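Local structure of transcription regulator (Lactobacillus plantarum WCFS1, 3CLK) at residues Asp28-Glu33 / Tyr39-Val44; Pro65-Leu70 / Gln249-Ser254. The protein probably regulates transcription as a dimeric, LacI-like DNA-binding protein, its periplasmic-binding-protein-like part being consistent with sensing a small effector. All coordinates share one frame; numbering follows the deposited sequence.

Interaction 1: residues Asp28-Glu33 / Tyr39-Val44; sequences DGIQEE and YNLIIV
The apolar part of this helix-on-strand contact is a meeting of two branched side chains, Ile30 and Leu41, which cross at about a right angle. The CG2 methyl of Ile30 fits into the fork of Leu41, at 4.0 Å from Leu41 CD1 and 4.0 Å from Leu41 CD2. Leu41 presents that fork because its CG stands anti to the backbone N (chi1 172°), with CB already aimed at the helix. Beyond this pair, Ile30 also touches Leu72 of strand 68-72, so its side chain is shared between two strands of the sheet.

A looser touch follows one residue on, where Leu41 CD2 lies 4.3 Å from Gln31 CA and 4.4 Å from Gln31 CB. Only the root of Gln31 takes part, since its amide end bends away from the strand, and the residue also packs on Tyr45 of the second subunit.

Helix 22-34 and strand 41-44 are the second and third elements of a beta-alpha-beta crossover that starts at strand 11-15, the unit from which this parallel, Rossmann-like sheet is built. It places the helix over a face of the sheet and the strand at the edge of its own chain's sheet.

Hydrogen bonding runs within and around the two elements and not between them. In the helix Glu32 N bonds Asp28 O at 3.0 Å, and Glu33 N bonds Gly29 O at 3.1 Å. Ile42 pairs through its backbone with Ile11 and Ala13 of strand 11-15. Ile43 and Val44 join an antiparallel ladder with a strand of the second subunit, carrying the sheet across the dimer interface, where Ile43 also packs on Ile43 of that subunit.

Interaction 2: residues Pro65-Leu70 / Gln249-Ser254; sequences PVMGIL and QQIHQS
Ile251 reaches from its helix to a glycine and a leucine of the strand it packs on, and on the helix side nearly the whole contact is made by this one side chain. Ile251 CD1 is 3.7 Å from Leu70 CD2 and equally near Leu70 CG, the two side chains meeting at a slant. The same methyl, Ile251 CD1, sits 3.8 Å from Gly68 CA, on the side where a beta carbon would point, a close approach that the lack of a side chain permits. The other branch, Ile251 CG2, comes within 3.9 Å of the carbonyl atom Met67 O and 4.3 Å of Met67 CG; Met67 is selenomethionine in this crystal.

The reach of Ile251 follows from its torsions: CG1 lies anti to the carbonyl carbon (chi1 -65°) and the arm is extended beyond it, driving CD1 straight at the strand while CG2 turns toward Met67. Replaced by an alanine, Ile251 would lose both branches, which is likely to leave a gap over Gly68 and to rob Leu70 CD2 and Met67 CG of the side chain they share.

Behind this shell, Ser254 gives its hydroxyl to the carbonyl of Ile251, in the carbonyl plane and on a lone pair, though the modelled length is short enough to be doubtful. Farther out, Gln250 OE1 is hydrogen-bonded to Ser264 OG.

The strand and helix segments run nearly antiparallel, at 160°, with their axes 8.9 Å apart at closest approach. Helix 240-256 follows strand 234-237 of the second sheet yet packs on the first, a return of the chain between lobes seen in type I periplasmic binding proteins. Leu70 also meets Val248 of this helix, Ile251 also rests on Ile11, and strand 68-72 is flanked in the sheet by strands 11-15 and 91-94.

Overall arrangement
Both contacts set a helix against the same parallel sheet, with centres about 11 Å apart, and both rely on apolar branches without a hydrogen bond across. Interaction 2 is the more buried, over a strand inside the sheet; interaction 1 is partly buried, at the strand that the second subunit extends. One is local, closing a crossover within a few residues, while the other joins distant parts of the chain. They also touch directly: Ile30 CD1 lies 3.5 Å from Leu70 CD1, joining the two apolar clusters, and the Tyr39 ring packs on Met67 and its hydroxyl on His252. A weak hydrogen bond from exposed Gln249 NE2 to buried Glu33 OE2 adds a polar link.

Interaction 1: residues Asp28-Glu33 / Tyr39-Val44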
loop_
_atom_site.group_PDB
_atom_site.type_symbol
_atom_site.label_atom_id
_atom_site.label_comp_id
_atom_site.label_asym_id
_atom_site.label_seq_id
_atom_site.Cartn_x
_atom_site.Cartn_y
_atom_site.Cartn_z
ATOM N N ASP B 28 -7.907 2.753 -8.708
ATOM C CA ASP B 28 -7.981 1.871 -9.867
ATOM C C ASP B 28 -9.379 1.964 -10.461
ATOM O O ASP B 28 -9.539 2.014 -11.680
ATOM C CB ASP B 28 -7.679 0.419 -9.489
ATOM C CG ASP B 28 -6.221 0.196 -9.132
ATOM O OD1 ASP B 28 -5.344 0.846 -9.740
ATOM O OD2 ASP B 28 -5.951 -0.645 -8.251
ATOM N N GLY B 29 -10.386 1.994 -9.591
ATOM C CA GLY B 29 -11.758 2.088 -10.050
ATOM C C GLY B 29 -12.018 3.414 -10.743
ATOM O O GLY B 29 -12.716 3.468 -11.756
ATOM N N ILE B 30 -11.455 4.484 -10.190
ATOM C CA ILE B 30 -11.609 5.819 -10.758
ATOM C C ILE B 30 -10.901 5.867 -12.105
ATOM O O ILE B 30 -11.454 6.341 -13.100
ATOM C CB ILE B 30 -10.982 6.897 -9.837
ATOM C CG1 ILE B 30 -11.790 7.020 -8.547
ATOM C CG2 ILE B 30 -10.929 8.240 -10.556
ATOM C CD1 ILE B 30 -11.173 7.965 -7.538
ATOM N N GLN B 31 -9.673 5.363 -12.127
ATOM C CA GLN B 31 -8.878 5.348 -13.341
ATOM C C GLN B 31 -9.604 4.629 -14.470
ATOM O O GLN B 31 -9.580 5.080 -15.615
ATOM C CB GLN B 31 -7.519 4.687 -13.068
ATOM C CG GLN B 31 -6.590 4.625 -14.273
ATOM C CD GLN B 31 -6.871 3.433 -15.170
ATOM O OE1 GLN B 31 -6.314 3.317 -16.265
ATOM N NE2 GLN B 31 -7.730 2.530 -14.703
ATOM N N GLU B 32 -10.266 3.522 -14.150
ATOM C CA GLU B 32 -10.975 2.765 -15.172
ATOM C C GLU B 32 -12.230 3.460 -15.684
ATOM O O GLU B 32 -12.458 3.523 -16.890
ATOM C CB GLU B 32 -11.339 1.371 -14.657
ATOM C CG GLU B 32 -12.054 0.523 -15.693
ATOM C CD GLU B 32 -12.015 -0.953 -15.367
ATOM O OE1 GLU B 32 -10.897 -1.498 -15.228
ATOM O OE2 GLU B 32 -13.100 -1.564 -15.258
ATOM N N GLU B 33 -13.044 3.974 -14.770
ATOM C CA GLU B 33 -14.274 4.655 -15.153
ATOM C C GLU B 33 -13.940 5.952 -15.883
ATOM O O GLU B 33 -14.677 6.387 -16.766
ATOM C CB GLU B 33 -15.121 4.947 -13.914
ATOM C CG GLU B 33 -16.543 5.417 -14.201
ATOM C CD GLU B 33 -17.367 4.391 -14.965
ATOM O OE1 GLU B 33 -17.049 3.185 -14.893
ATOM O OE2 GLU B 33 -18.344 4.791 -15.631
ATOM N N TYR B 39 -11.872 10.587 -19.728
ATOM C CA TYR B 39 -11.376 11.592 -18.790
ATOM C C TYR B 39 -9.932 11.324 -18.374
ATOM O O TYR B 39 -9.452 10.195 -18.458
ATOM C CB TYR B 39 -12.240 11.613 -17.530
ATOM C CG TYR B 39 -13.691 11.976 -17.742
ATOM C CD1 TYR B 39 -14.621 11.790 -16.722
ATOM C CD2 TYR B 39 -14.135 12.515 -18.949
ATOM C CE1 TYR B 39 -15.955 12.130 -16.892
ATOM C CE2 TYR B 39 -15.471 12.860 -19.131
ATOM C CZ TYR B 39 -16.376 12.663 -18.096
ATOM O OH TYR B 39 -17.702 12.990 -18.259
ATOM N N ASN B 40 -9.252 12.372 -17.918
ATOM C CA ASN B 40 -7.872 12.267 -17.453
ATOM C C ASN B 40 -7.925 12.296 -15.928
ATOM O O ASN B 40 -8.954 12.654 -15.354
ATOM C CB ASN B 40 -7.040 13.448 -17.962
ATOM C CG ASN B 40 -7.047 13.561 -19.477
ATOM O OD1 ASN B 40 -6.639 12.637 -20.183
ATOM N ND2 ASN B 40 -7.511 14.701 -19.984
ATOM N N LEU B 41 -6.831 11.935 -15.266
ATOM C CA LEU B 41 -6.821 11.922 -13.805
ATOM C C LEU B 41 -5.532 12.393 -13.143
ATOM O O LEU B 41 -4.447 11.899 -13.452
ATOM C CB LEU B 41 -7.135 10.511 -13.298
ATOM C CG LEU B 41 -6.989 10.274 -11.789
ATOM C CD1 LEU B 41 -8.100 11.000 -11.043
ATOM C CD2 LEU B 41 -7.040 8.780 -11.496
ATOM N N ILE B 42 -5.656 13.349 -12.227
ATOM C CA ILE B 42 -4.495 13.828 -11.487
ATOM C C ILE B 42 -4.795 13.602 -10.012
ATOM O O ILE B 42 -5.941 13.731 -9.573
ATOM C CB ILE B 42 -4.202 15.337 -11.711
ATOM C CG1 ILE B 42 -5.276 16.195 -11.047
ATOM C CG2 ILE B 42 -4.117 15.634 -13.196
ATOM C CD1 ILE B 42 -4.906 17.667 -10.976
ATOM N N ILE B 43 -3.765 13.260 -9.252
ATOM C CA ILE B 43 -3.922 13.005 -7.832
ATOM C C ILE B 43 -3.244 14.091 -7.005
ATOM O O ILE B 43 -2.027 14.254 -7.053
ATOM C CB ILE B 43 -3.326 11.628 -7.465
ATOM C CG1 ILE B 43 -4.018 10.535 -8.285
ATOM C CG2 ILE B 43 -3.481 11.371 -5.977
ATOM C CD1 ILE B 43 -3.416 9.149 -8.124
ATOM N N VAL B 44 -4.039 14.845 -6.257
ATOM C CA VAL B 44 -3.490 15.902 -5.423
ATOM C C VAL B 44 -3.186 15.338 -4.047
ATOM O O VAL B 44 -4.091 15.002 -3.281
ATOM C CB VAL B 44 -4.465 17.082 -5.284
ATOM C CG1 VAL B 44 -3.895 18.107 -4.323
ATOM C CG2 VAL B 44 -4.710 17.712 -6.646
#

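Interaction 2: residues Pro65-Leu70 / Gln249-Ser254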
loop_
_atom_site.group_PDB
_atom_site.type_symbol
_atom_site.label_atom_id
_atom_site.label_comp_id
_atom_site.label_asym_id
_atom_site.label_seq_id
_atom_site.Cartn_x
_atom_site.Cartn_y
_atom_site.Cartn_z
ATOM N N PRO B 65 -7.899 24.103 -14.136
ATOM C CA PRO B 65 -9.200 23.614 -14.602
ATOM C C PRO B 65 -9.411 22.106 -14.458
ATOM O O PRO B 65 -8.703 21.309 -15.069
ATOM C CB PRO B 65 -9.227 24.057 -16.063
ATOM C CG PRO B 65 -8.408 25.313 -16.045
ATOM C CD PRO B 65 -7.245 24.919 -15.172
ATOM N N VAL B 66 -10.389 21.732 -13.637
ATOM C CA VAL B 66 -10.744 20.332 -13.422
ATOM C C VAL B 66 -12.261 20.241 -13.504
ATOM O O VAL B 66 -12.962 21.166 -13.099
ATOM C CB VAL B 66 -10.281 19.815 -12.040
ATOM C CG1 VAL B 66 -8.766 19.842 -11.958
ATOM C CG2 VAL B 66 -10.901 20.649 -10.931
HETATM N N MSE B 67 -12.769 19.131 -14.029
HETATM C CA MSE B 67 -14.208 18.959 -14.181
HETATM C C MSE B 67 -14.888 18.399 -12.937
HETATM O O MSE B 67 -16.108 18.492 -12.791
HETATM C CB MSE B 67 -14.494 18.054 -15.380
HETATM C CG MSE B 67 -14.067 16.610 -15.196
HETATM SE SE MSE B 67 -14.197 15.618 -16.846
HETATM C CE MSE B 67 -16.088 15.853 -17.163
ATOM N N GLY B 68 -14.098 17.821 -12.039
ATOM C CA GLY B 68 -14.665 17.262 -10.828
ATOM C C GLY B 68 -13.607 16.860 -9.825
ATOM O O GLY B 68 -12.460 16.590 -10.192
ATOM N N ILE B 69 -13.993 16.819 -8.556
ATOM C CA ILE B 69 -13.072 16.447 -7.489
ATOM C C ILE B 69 -13.626 15.315 -6.635
ATOM O O ILE B 69 -14.766 15.374 -6.176
ATOM C CB ILE B 69 -12.772 17.647 -6.564
ATOM C CG1 ILE B 69 -12.168 18.794 -7.381
ATOM C CG2 ILE B 69 -11.799 17.231 -5.461
ATOM C CD1 ILE B 69 -11.864 20.027 -6.562
ATOM N N LEU B 70 -12.814 14.281 -6.438
ATOM C CA LEU B 70 -13.197 13.142 -5.615
ATOM C C LEU B 70 -12.279 13.147 -4.393
ATOM O O LEU B 70 -11.054 13.195 -4.532
ATOM C CB LEU B 70 -13.020 11.842 -6.402
ATOM C CG LEU B 70 -13.864 11.725 -7.677
ATOM C CD1 LEU B 70 -13.500 10.443 -8.425
ATOM C CD2 LEU B 70 -15.337 11.726 -7.304
ATOM N N GLN B 249 -18.951 8.360 -11.972
ATOM C CA GLN B 249 -20.266 8.416 -12.607
ATOM C C GLN B 249 -21.096 9.580 -12.069
ATOM O O GLN B 249 -21.984 10.083 -12.756
ATOM C CB GLN B 249 -21.017 7.092 -12.418
ATOM C CG GLN B 249 -20.332 5.903 -13.090
ATOM C CD GLN B 249 -21.138 4.621 -13.000
ATOM O OE1 GLN B 249 -21.603 4.240 -11.929
ATOM N NE2 GLN B 249 -21.301 3.944 -14.131
ATOM N N GLN B 250 -20.813 10.013 -10.843
ATOM C CA GLN B 250 -21.539 11.141 -10.271
ATOM C C GLN B 250 -21.051 12.429 -10.935
ATOM O O GLN B 250 -21.839 13.350 -11.175
ATOM C CB GLN B 250 -21.332 11.220 -8.752
ATOM C CG GLN B 250 -22.084 10.158 -7.963
ATOM C CD GLN B 250 -23.597 10.275 -8.103
ATOM O OE1 GLN B 250 -24.207 11.253 -7.660
ATOM N NE2 GLN B 250 -24.207 9.273 -8.722
ATOM N N ILE B 251 -19.753 12.486 -11.235
ATOM C CA ILE B 251 -19.175 13.658 -11.891
ATOM C C ILE B 251 -19.700 13.716 -13.318
ATOM O O ILE B 251 -20.191 14.751 -13.770
ATOM C CB ILE B 251 -17.632 13.582 -11.952
ATOM C CG1 ILE B 251 -17.045 13.622 -10.540
ATOM C CG2 ILE B 251 -17.093 14.734 -12.783
ATOM C CD1 ILE B 251 -15.515 13.544 -10.506
ATOM N N HIS B 252 -19.589 12.592 -14.020
ATOM C CA HIS B 252 -20.058 12.494 -15.396
ATOM C C HIS B 252 -21.530 12.899 -15.471
ATOM O O HIS B 252 -21.945 13.616 -16.377
ATOM C CB HIS B 252 -19.904 11.058 -15.900
ATOM C CG HIS B 252 -20.483 10.829 -17.264
ATOM N ND1 HIS B 252 -20.999 9.613 -17.656
ATOM C CD2 HIS B 252 -20.611 11.653 -18.330
ATOM C CE1 HIS B 252 -21.420 9.697 -18.905
ATOM N NE2 HIS B 252 -21.197 10.925 -19.337
ATOM N N GLN B 253 -22.310 12.427 -14.508
ATOM C CA GLN B 253 -23.735 12.716 -14.448
ATOM C C GLN B 253 -24.019 14.183 -14.136
ATOM O O GLN B 253 -25.061 14.714 -14.530
ATOM C CB GLN B 253 -24.392 11.823 -13.396
ATOM C CG GLN B 253 -25.900 11.938 -13.301
ATOM C CD GLN B 253 -26.594 11.665 -14.626
ATOM O OE1 GLN B 253 -26.245 10.724 -15.344
ATOM N NE2 GLN B 253 -27.593 12.482 -14.950
ATOM N N SER B 254 -23.093 14.836 -13.434
ATOM C CA SER B 254 -23.263 16.241 -13.075
ATOM C C SER B 254 -23.040 17.152 -14.279
ATOM O O SER B 254 -23.562 18.265 -14.321
ATOM C CB SER B 254 -22.300 16.636 -11.951
ATOM O OG SER B 254 -20.969 16.722 -12.427
#